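Local coordinates for glutathione S-transferase domain (PDB 4HZ2), which binds glutathione and probably acts as a glutathione S-transferase, conjugating glutathione to electrophiles through its thiol sulfur, at residues Y121-E124 against P125-V129; F195-A198 against Q199-A202. One frame throughout, in Å; residues are numbered along the deposited sequence.

Contact 1: Y121-E124 against P125-V129; sequences YSHE and PYIAV. With GSH (glutathione), chain C.
At the kink of the long helix 107-137, where P125 interrupts the backbone bonding, H123 pairs with I127 and E124 with A128. P125 has no amide hydrogen to give to the turn before it, and Y126 N makes no bond to that turn either; Y121 O receives a water. H123 O accepts two later amides. I127 N reaches it at 3.0 Å, almost straight on (N-H...O 177°), whereas Y126 N comes to the same oxygen from above the carbonyl plane. Regular i to i+4 bonding thus returns with I127 and continues with A128 N to E124 O, a more bent bond.

On the H123 side, in the conformer described, CG1 of I127 sits squarely over the imidazole centre, 3.9 Å from the centroid, a CH-pi contact. That ring gets there by holding CG anti to the backbone N (chi1 179°). The Y126 ring turns its edge to the helix, CD2 lying 3.3 Å from S122 O; the water on Y121 O also bonds its OH, 2.6 Å away. The E124 carboxylate bends over the methyl of A128, with OE2 3.6 Å from CB, and is gripped at both ends: OE2 by N33, a glutathione-binding residue, and OE1 by Y121 OH of the second subunit.

Y121 makes the reciprocal bond to E124 of that subunit, and one face of its ring receives glutathione, with N1 3.6 Å from CG. This glutathione is held largely by the second subunit, an arrangement characteristic of the dimeric GST fold, whose active sites lie beside the subunit interface.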
ATOM      1  N   TYR B 121       3.063  -2.512  -1.922  1.00 15.96           N
ATOM      2  CA  TYR B 121       2.603  -3.846  -2.267  1.00 16.28           C
ATOM      3  C   TYR B 121       3.687  -4.696  -2.946  1.00 15.35           C
ATOM      4  O   TYR B 121       3.775  -5.905  -2.713  1.00 16.15           O
ATOM      5  CB  TYR B 121       1.382  -3.766  -3.216  1.00 15.54           C
ATOM      6  CG  TYR B 121       0.628  -5.068  -3.219  1.00 17.92           C
ATOM      7  CD1 TYR B 121       0.852  -6.041  -4.201  1.00 18.19           C
ATOM      8  CD2 TYR B 121      -0.260  -5.368  -2.180  1.00 18.26           C
ATOM      9  CE1 TYR B 121       0.175  -7.250  -4.160  1.00 17.64           C
ATOM     10  CE2 TYR B 121      -0.932  -6.570  -2.123  1.00 23.55           C
ATOM     11  CZ  TYR B 121      -0.722  -7.513  -3.115  1.00 22.50           C
ATOM     12  OH  TYR B 121      -1.409  -8.714  -3.022  1.00 22.25           O
ATOM     13  N   SER B 122       4.500  -4.052  -3.783  1.00 14.63           N
ATOM     14  CA  SER B 122       5.388  -4.777  -4.706  1.00 15.29           C
ATOM     15  C   SER B 122       6.876  -4.547  -4.451  1.00 19.17           C
ATOM     16  O   SER B 122       7.718  -5.228  -5.051  1.00 16.95           O
ATOM     17  CB  SER B 122       5.073  -4.387  -6.160  1.00 17.59           C
ATOM     18  OG  SER B 122       3.758  -4.775  -6.523  1.00 19.79           O
ATOM     19  N   HIS B 123       7.227  -3.602  -3.580  1.00 17.21           N
ATOM     20  CA  HIS B 123       8.629  -3.219  -3.435  1.00 14.76           C
ATOM     21  C   HIS B 123       9.076  -3.370  -1.989  1.00 18.44           C
ATOM     22  O   HIS B 123       9.964  -4.183  -1.684  1.00 18.50           O
ATOM     23  CB  HIS B 123       8.788  -1.790  -3.962  1.00 14.57           C
ATOM     24  CG  HIS B 123      10.168  -1.205  -3.877  1.00 17.24           C
ATOM     25  ND1 HIS B 123      10.690  -0.657  -2.709  1.00 16.56           N
ATOM     26  CD2 HIS B 123      11.102  -0.984  -4.844  1.00 17.21           C
ATOM     27  CE1 HIS B 123      11.893  -0.160  -2.963  1.00 16.48           C
ATOM     28  NE2 HIS B 123      12.157  -0.330  -4.255  1.00 19.11           N
ATOM     29  N   GLU B 124       8.446  -2.607  -1.093  1.00 16.96           N
ATOM     30  CA  GLU B 124       8.808  -2.651   0.331  1.00 17.29           C
ATOM     31  C   GLU B 124       8.850  -4.085   0.906  1.00 17.30           C
ATOM     32  O   GLU B 124       9.808  -4.445   1.600  1.00 18.08           O
ATOM     33  CB  GLU B 124       7.849  -1.761   1.152  1.00 17.84           C
ATOM     34  CG  GLU B 124       8.431  -1.290   2.481  1.00 19.12           C
ATOM     35  CD  GLU B 124       8.131  -2.222   3.633  1.00 26.58           C
ATOM     36  OE1 GLU B 124       7.574  -3.317   3.392  1.00 22.29           O
ATOM     37  OE2 GLU B 124       8.468  -1.882   4.783  1.00 26.00           O
ATOM     38  N   PRO B 125       7.811  -4.903   0.646  1.00 14.38           N
ATOM     39  CA  PRO B 125       7.817  -6.238   1.294  1.00 17.08           C
ATOM     40  C   PRO B 125       8.978  -7.151   0.908  1.00 19.88           C
ATOM     41  O   PRO B 125       9.169  -8.192   1.542  1.00 22.52           O
ATOM     42  CB  PRO B 125       6.469  -6.857   0.855  1.00 19.79           C
ATOM     43  CG  PRO B 125       5.620  -5.676   0.503  1.00 20.77           C
ATOM     44  CD  PRO B 125       6.560  -4.665  -0.109  1.00 18.14           C
ATOM     45  N   TYR B 126       9.746  -6.765  -0.111  1.00 16.55           N
ATOM     46  CA  TYR B 126      10.883  -7.571  -0.576  1.00 17.20           C
ATOM     47  C   TYR B 126      12.212  -6.909  -0.277  1.00 18.45           C
ATOM     48  O   TYR B 126      13.136  -7.555   0.234  1.00 23.64           O
ATOM     49  CB  TYR B 126      10.741  -7.903  -2.070  1.00 17.76           C
ATOM     50  CG  TYR B 126       9.370  -8.461  -2.319  1.00 18.08           C
ATOM     51  CD1 TYR B 126       8.966  -9.661  -1.714  1.00 17.70           C
ATOM     52  CD2 TYR B 126       8.447  -7.765  -3.083  1.00 19.48           C
ATOM     53  CE1 TYR B 126       7.677 -10.145  -1.871  1.00 21.57           C
ATOM     54  CE2 TYR B 126       7.166  -8.255  -3.280  1.00 20.74           C
ATOM     55  CZ  TYR B 126       6.778  -9.436  -2.661  1.00 20.97           C
ATOM     56  OH  TYR B 126       5.517  -9.919  -2.861  1.00 23.98           O
ATOM     57  N   ILE B 127      12.311  -5.623  -0.603  1.00 18.59           N
ATOM     58  CA  ILE B 127      13.552  -4.853  -0.424  0.50 18.79           C
ATOM     59  C   ILE B 127      13.777  -4.512   1.046  1.00 18.55           C
ATOM     60  O   ILE B 127      14.840  -4.769   1.602  1.00 20.61           O
ATOM     61  CB  ILE B 127      13.551  -3.537  -1.248  0.50 21.26           C
ATOM     62  CG1 ILE B 127      13.221  -3.815  -2.721  0.50 25.93           C
ATOM     63  CG2 ILE B 127      14.889  -2.811  -1.126  0.50 24.50           C
ATOM     64  CD1 ILE B 127      14.270  -4.626  -3.443  0.50 27.51           C
ATOM     65  N   ALA B 128      12.764  -3.939   1.675  1.00 21.25           N
ATOM     66  CA  ALA B 128      12.913  -3.563   3.070  1.00 21.62           C
ATOM     67  C   ALA B 128      13.092  -4.820   3.916  1.00 22.34           C
ATOM     68  O   ALA B 128      13.940  -4.869   4.812  1.00 22.84           O
ATOM     69  CB  ALA B 128      11.706  -2.779   3.525  1.00 17.75           C
ATOM     70  N   VAL B 129      12.290  -5.841   3.637  1.00 20.55           N
ATOM     71  CA  VAL B 129      12.357  -7.075   4.410  1.00 25.18           C
ATOM     72  C   VAL B 129      13.709  -7.793   4.265  1.00 27.61           C
ATOM     73  O   VAL B 129      14.297  -8.215   5.268  1.00 28.94           O
ATOM     74  CB  VAL B 129      11.173  -8.002   4.085  1.00 27.61           C
ATOM     75  CG1 VAL B 129      11.326  -9.355   4.785  1.00 30.72           C
ATOM     76  CG2 VAL B 129       9.867  -7.308   4.481  1.00 30.80           C
TER
HETATM   77  N1  GSH C 301      -1.560  -3.514  -5.572  0.50 18.60           N
HETATM   78  CA1 GSH C 301      -2.374  -4.113  -6.664  0.50 16.69           C
HETATM   79  C1  GSH C 301      -3.721  -3.450  -6.721  0.50 15.95           C
HETATM   80  O11 GSH C 301      -4.270  -3.210  -5.625  0.50 17.02           O
HETATM   81  O12 GSH C 301      -4.242  -3.137  -7.805  0.50 16.38           O
HETATM   82  CB1 GSH C 301      -2.514  -5.630  -6.480  0.50 16.34           C
HETATM   83  CG1 GSH C 301      -3.280  -6.215  -7.668  0.50 19.08           C
HETATM   84  CD1 GSH C 301      -3.030  -7.712  -7.842  0.50 18.28           C
HETATM   85  OE1 GSH C 301      -2.463  -8.357  -6.985  0.50 21.80           O
HETATM   86  N2  GSH C 301      -3.462  -8.287  -8.967  0.50 18.40           N
HETATM   87  CA2 GSH C 301      -3.158  -9.678  -9.272  0.50 19.51           C
HETATM   88  C2  GSH C 301      -2.461  -9.832 -10.585  0.50 20.05           C
HETATM   89  O2  GSH C 301      -2.894  -9.225 -11.530  0.50 18.94           O
HETATM   90  CB2 GSH C 301      -4.442 -10.496  -9.262  0.50 22.79           C
HETATM   91  SG2 GSH C 301      -4.163 -12.291  -9.443  0.50 26.50           S
HETATM   92  N3  GSH C 301      -1.399 -10.646 -10.679  0.50 22.90           N
HETATM   93  CA3 GSH C 301      -1.083 -11.165 -12.002  0.50 29.10           C
HETATM   94  C3  GSH C 301       0.374 -11.333 -12.302  0.50 71.81           C
HETATM   95  O31 GSH C 301       0.697 -11.790 -13.426  0.50 32.51           O
HETATM   96  O32 GSH C 301       1.193 -11.005 -11.425  0.50 51.36           O
HETATM   97  O   HOH W   1       3.737  -8.430  -4.127  1.00 24.16           O

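Contact 2: F195-A198 against Q199-A202; sequences FDLA and QWPA
CH2 of W200 comes to the edge of the F195 ring, 3.9 Å from CD1 of the phenylalanine. The two side chains are set at a slant to each other, and the indole atom lies near the plane of the phenyl ring. The backbone also meets the indole: D196 O lies at its edge, 3.3 Å from CE3 of W200 and close to the plane of the ring. W200 holds CG beside its own backbone N (chi1 -69°), which turns the six-membered ring back along the chain toward D196. L197 adds a looser apolar touch through CD2, and Q199 CB, from the neighbouring position, lies over one indole face, offset toward the rim.

What fixes this geometry is a tight turn of backbone bonds. Q199 N donates to D196 O at 3.0 Å, and W200 N to L197 O at 2.8 Å; both donors stand above the carbonyl planes, and each bond spans three residues, in keeping with the short 3-10 segment here. The entry to the turn is closed by an Asx turn, in which OD1 of D196 accepts from A198 N at 3.0 Å, the amide approaching from above the carboxylate plane. W200 then occupies the N-cap position of helix 201-211, with P201 in its first turn.

Farther out, helix 144-165 packs against the turn. L158 packs against both F195 and W200, D159 accepts a hydrogen bond from the indole NE1, and E162 touches W200 and P201 while its carboxylate takes the amide of A202 in the opening turn of helix 201-211. L197 faces elsewhere, against A190 of the preceding loop and against L204 and V207 of helix 201-211.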
ATOM      1  N   PHE B 195      21.162  -6.296  -3.218  1.00 22.75           N
ATOM      2  CA  PHE B 195      20.932  -5.874  -4.598  1.00 21.43           C
ATOM      3  C   PHE B 195      22.054  -4.956  -5.067  1.00 25.94           C
ATOM      4  O   PHE B 195      22.391  -3.973  -4.409  1.00 26.58           O
ATOM      5  CB  PHE B 195      19.572  -5.157  -4.774  1.00 22.89           C
ATOM      6  CG  PHE B 195      18.388  -6.059  -4.582  1.00 18.81           C
ATOM      7  CD1 PHE B 195      17.958  -6.906  -5.603  1.00 21.51           C
ATOM      8  CD2 PHE B 195      17.708  -6.072  -3.377  1.00 22.59           C
ATOM      9  CE1 PHE B 195      16.865  -7.741  -5.412  1.00 24.45           C
ATOM     10  CE2 PHE B 195      16.613  -6.880  -3.179  1.00 25.69           C
ATOM     11  CZ  PHE B 195      16.195  -7.734  -4.193  1.00 20.94           C
ATOM     12  N   ASP B 196      22.632  -5.273  -6.213  1.00 25.82           N
ATOM     13  CA  ASP B 196      23.688  -4.438  -6.771  1.00 25.34           C
ATOM     14  C   ASP B 196      23.091  -3.475  -7.802  1.00 23.48           C
ATOM     15  O   ASP B 196      22.727  -3.870  -8.901  1.00 22.68           O
ATOM     16  CB  ASP B 196      24.777  -5.326  -7.362  1.00 27.17           C
ATOM     17  CG  ASP B 196      25.825  -4.541  -8.128  1.00 30.62           C
ATOM     18  OD1 ASP B 196      25.844  -3.296  -8.029  1.00 37.26           O
ATOM     19  OD2 ASP B 196      26.632  -5.175  -8.835  1.00 42.99           O
ATOM     20  N   LEU B 197      22.955  -2.207  -7.439  1.00 22.09           N
ATOM     21  CA  LEU B 197      22.262  -1.248  -8.298  1.00 25.14           C
ATOM     22  C   LEU B 197      22.973  -0.969  -9.608  1.00 22.86           C
ATOM     23  O   LEU B 197      22.360  -0.419 -10.520  1.00 26.67           O
ATOM     24  CB  LEU B 197      21.987   0.069  -7.579  1.00 26.87           C
ATOM     25  CG  LEU B 197      20.952  -0.021  -6.462  1.00 26.56           C
ATOM     26  CD1 LEU B 197      20.664   1.385  -6.004  1.00 29.50           C
ATOM     27  CD2 LEU B 197      19.676  -0.707  -6.944  1.00 24.21           C
ATOM     28  N   ALA B 198      24.245  -1.363  -9.713  1.00 27.77           N
ATOM     29  CA  ALA B 198      24.961  -1.249 -10.979  1.00 28.39           C
ATOM     30  C   ALA B 198      24.233  -2.039 -12.054  1.00 26.34           C
ATOM     31  O   ALA B 198      24.353  -1.725 -13.243  1.00 29.93           O
ATOM     32  CB  ALA B 198      26.412  -1.721 -10.843  1.00 31.02           C
ATOM     33  N   GLN B 199      23.488  -3.064 -11.643  1.00 22.77           N
ATOM     34  CA  GLN B 199      22.696  -3.866 -12.587  1.00 24.69           C
ATOM     35  C   GLN B 199      21.373  -3.211 -13.014  1.00 24.05           C
ATOM     36  O   GLN B 199      20.674  -3.734 -13.912  1.00 23.85           O
ATOM     37  CB  GLN B 199      22.415  -5.251 -12.004  1.00 25.59           C
ATOM     38  CG  GLN B 199      23.668  -5.990 -11.595  1.00 31.50           C
ATOM     39  CD  GLN B 199      24.610  -6.166 -12.768  1.00 94.80           C
ATOM     40  OE1 GLN B 199      25.765  -5.751 -12.713  1.00 69.46           O
ATOM     41  NE2 GLN B 199      24.103  -6.751 -13.855  1.00101.10           N
ATOM     42  N   TRP B 200      21.029  -2.090 -12.372  1.00 24.40           N
ATOM     43  CA  TRP B 200      19.864  -1.278 -12.736  1.00 18.48           C
ATOM     44  C   TRP B 200      20.344   0.160 -12.890  1.00 22.56           C
ATOM     45  O   TRP B 200      20.074   1.011 -12.036  1.00 20.58           O
ATOM     46  CB  TRP B 200      18.767  -1.347 -11.646  1.00 19.14           C
ATOM     47  CG  TRP B 200      18.115  -2.726 -11.557  1.00 18.64           C
ATOM     48  CD1 TRP B 200      17.036  -3.160 -12.269  1.00 19.57           C
ATOM     49  CD2 TRP B 200      18.519  -3.830 -10.722  1.00 22.82           C
ATOM     50  NE1 TRP B 200      16.735  -4.471 -11.938  1.00 18.72           N
ATOM     51  CE2 TRP B 200      17.622  -4.902 -10.983  1.00 18.08           C
ATOM     52  CE3 TRP B 200      19.544  -4.019  -9.776  1.00 22.15           C
ATOM     53  CZ2 TRP B 200      17.724  -6.153 -10.336  1.00 24.47           C
ATOM     54  CZ3 TRP B 200      19.634  -5.265  -9.115  1.00 24.46           C
ATOM     55  CH2 TRP B 200      18.721  -6.316  -9.407  1.00 22.55           C
ATOM     56  N   PRO B 201      21.057   0.442 -13.978  1.00 20.84           N
ATOM     57  CA  PRO B 201      21.782   1.696 -14.066  1.00 20.71           C
ATOM     58  C   PRO B 201      20.892   2.928 -14.060  1.00 19.28           C
ATOM     59  O   PRO B 201      21.335   3.978 -13.596  1.00 22.55           O
ATOM     60  CB  PRO B 201      22.575   1.572 -15.393  1.00 25.65           C
ATOM     61  CG  PRO B 201      21.953   0.427 -16.127  1.00 28.51           C
ATOM     62  CD  PRO B 201      21.372  -0.485 -15.081  1.00 21.08           C
ATOM     63  N   ALA B 202      19.684   2.836 -14.623  1.00 19.38           N
ATOM     64  CA  ALA B 202      18.752   3.979 -14.592  1.00 19.93           C
ATOM     65  C   ALA B 202      18.270   4.204 -13.157  1.00 18.03           C
ATOM     66  O   ALA B 202      18.102   5.348 -12.727  1.00 18.71           O
ATOM     67  CB  ALA B 202      17.572   3.793 -15.541  1.00 19.00           C
TER

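Both contacts belong to the helical C-terminal part of the GST fold and come in series along the chain: contact 1 lies inside helix 107-137, contact 2 in the loop leading into helix 201-211. Their centres are about 17 Å apart, yet the side chains of I127 and F195 touch in the conformer of I127 described. Helix 144-165 is common ground, touching H123 and Y126 of the first and F195, W200 and P201 of the second. Contact 1 lies nearer the centre of the chain, at the glutathione sites and the second subunit; contact 2 is a surface turn away from both. Together they illustrate how one helical bundle joins a ligand-bearing interface to its periphery.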